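Local structure of uncharacterized protein (Bacteroides ovatus, 4FXT) at residues Val103-Lys107 / Ile197-Leu201. The protein is of unknown function but belongs to the DUF3823 family, pairing an N-terminal transthyretin-like domain with a C-terminal domain of the E-set clan. Numbering follows the deposited sequence.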
loop_
_atom_site.group_PDB
_atom_site.type_symbol
_atom_site.label_atom_id
_atom_site.label_comp_id
_atom_site.label_asym_id
_atom_site.label_seq_id
_atom_site.Cartn_x
_atom_site.Cartn_y
_atom_site.Cartn_z
ATOM N N VAL A 103 -3.577 3.599 11.965
ATOM C CA VAL A 103 -2.277 4.253 12.009
ATOM C C VAL A 103 -2.439 5.754 12.268
ATOM O O VAL A 103 -3.220 6.415 11.609
ATOM C CB VAL A 103 -1.527 3.985 10.684
ATOM C CG1 VAL A 103 -0.178 4.671 10.671
ATOM C CG2 VAL A 103 -1.357 2.484 10.468
ATOM N N SER A 104 -1.694 6.271 13.246
ATOM C CA SER A 104 -1.680 7.666 13.662
ATOM C C SER A 104 -0.269 8.088 14.015
ATOM O O SER A 104 0.527 7.266 14.459
ATOM C CB SER A 104 -2.618 7.903 14.837
ATOM O OG SER A 104 -2.295 7.038 15.909
ATOM N N PHE A 105 0.052 9.366 13.767
ATOM C CA PHE A 105 1.367 9.931 14.037
ATOM C C PHE A 105 1.251 11.256 14.769
ATOM O O PHE A 105 0.264 11.991 14.585
ATOM C CB PHE A 105 2.156 10.136 12.745
ATOM C CG PHE A 105 2.336 8.915 11.886
ATOM C CD1 PHE A 105 3.373 8.023 12.129
ATOM C CD2 PHE A 105 1.493 8.669 10.814
ATOM C CE1 PHE A 105 3.546 6.887 11.319
ATOM C CE2 PHE A 105 1.661 7.533 10.012
ATOM C CZ PHE A 105 2.690 6.654 10.263
ATOM N N ALA A 106 2.269 11.567 15.601
ATOM C CA ALA A 106 2.321 12.806 16.353
ATOM C C ALA A 106 3.743 13.236 16.598
ATOM O O ALA A 106 4.599 12.411 16.871
ATOM C CB ALA A 106 1.600 12.640 17.677
ATOM N N LYS A 107 4.006 14.526 16.502
ATOM C CA LYS A 107 5.326 15.074 16.823
ATOM C C LYS A 107 5.402 15.205 18.342
ATOM O O LYS A 107 4.471 15.732 18.958
ATOM C CB LYS A 107 5.599 16.422 16.093
ATOM C CG LYS A 107 6.885 17.128 16.523
ATOM C CD LYS A 107 6.958 18.551 15.964
ATOM C CE LYS A 107 8.056 19.435 16.528
ATOM N NZ LYS A 107 9.427 18.952 16.191
ATOM N N ILE A 197 0.690 9.730 5.690
ATOM C CA ILE A 197 0.009 10.730 6.502
ATOM C C ILE A 197 0.902 11.934 6.759
ATOM O O ILE A 197 2.029 11.797 7.250
ATOM C CB ILE A 197 -0.425 10.070 7.850
ATOM C CG1 ILE A 197 -1.373 8.874 7.565
ATOM C CG2 ILE A 197 -1.062 11.110 8.803
ATOM C CD1 ILE A 197 -1.764 8.110 8.742
ATOM N N LYS A 198 0.345 13.123 6.467
ATOM C CA LYS A 198 1.014 14.393 6.734
ATOM C C LYS A 198 1.061 14.650 8.236
ATOM O O LYS A 198 0.054 14.447 8.938
ATOM C CB LYS A 198 0.326 15.552 6.020
ATOM C CG LYS A 198 1.161 16.819 6.108
ATOM C CD LYS A 198 0.415 18.132 5.915
ATOM C CE LYS A 198 -0.132 18.431 4.562
ATOM N NZ LYS A 198 -0.598 19.851 4.558
ATOM N N VAL A 199 2.235 15.066 8.729
ATOM C CA VAL A 199 2.474 15.351 10.143
ATOM C C VAL A 199 3.019 16.757 10.256
ATOM O O VAL A 199 4.109 17.022 9.739
ATOM C CB VAL A 199 3.429 14.318 10.795
ATOM C CG1 VAL A 199 3.619 14.591 12.282
ATOM C CG2 VAL A 199 2.955 12.899 10.570
ATOM N N ALA A 200 2.288 17.645 10.932
ATOM C CA ALA A 200 2.721 19.020 11.135
ATOM C C ALA A 200 3.935 19.075 12.036
ATOM O O ALA A 200 3.992 18.349 13.018
ATOM C CB ALA A 200 1.590 19.838 11.742
ATOM N N LEU A 201 4.917 19.919 11.699
ATOM C CA LEU A 201 6.136 20.080 12.510
ATOM C C LEU A 201 6.154 21.483 13.118
ATOM O O LEU A 201 6.844 21.736 14.108
ATOM C CB LEU A 201 7.398 19.815 11.667
ATOM C CG LEU A 201 7.484 18.449 10.974
ATOM C CD1 LEU A 201 8.710 18.362 10.141
ATOM C CD2 LEU A 201 7.452 17.298 11.957
#
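One margin of the β-sandwich, in a C-terminal domain consistent with the immunoglobulin-like E-set clan, is formed where F105 and V103 of strand 98-108 meet I197 and V199 of strand 192-200. The two are outermost strands of facing antiparallel sheets and run roughly parallel; the axes of the short segments 103-107 and 197-200 lie 20° apart and approach to 6.9 Å. No hydrogen bond joins the segments; I197 and V199 instead pair with A179 and L177 of strand 176-185, whereas S104 and A106 bond to strand 111-120. F105 reaches inward between the sheets, its CG anti to the carbonyl carbon (chi1 -56°), which sets the ring obliquely across the I197 side chain. CD1 of I197 lies at the ring edge, near its plane, 3.7 Å from CE2 of F105, while CB of I197 sits 3.8 Å from CD2 of F105. The same CD1 methyl also comes within 3.6 Å of the backbone O of V103. Further along, V199 places CG2 3.6 Å from CB of F105, and I112, A114, A179 and V181 of the inner strands add to the packing around the ring. Replacing the phenylalanine with an alanine is likely to open a gap beside I197 and leave its CD1 without the ring edge it packs against. Toward the end of the strands, the chain of K107, extended as far as CE and bent at its last torsion, passes over L201, with CE 3.6 Å from the backbone O of L201, before its NZ turns to a hydrogen bond with the carbonyl O of G109. Apolar side-chain packing, bordered by the aliphatic part of a lysine, therefore joins the two sheets along this margin.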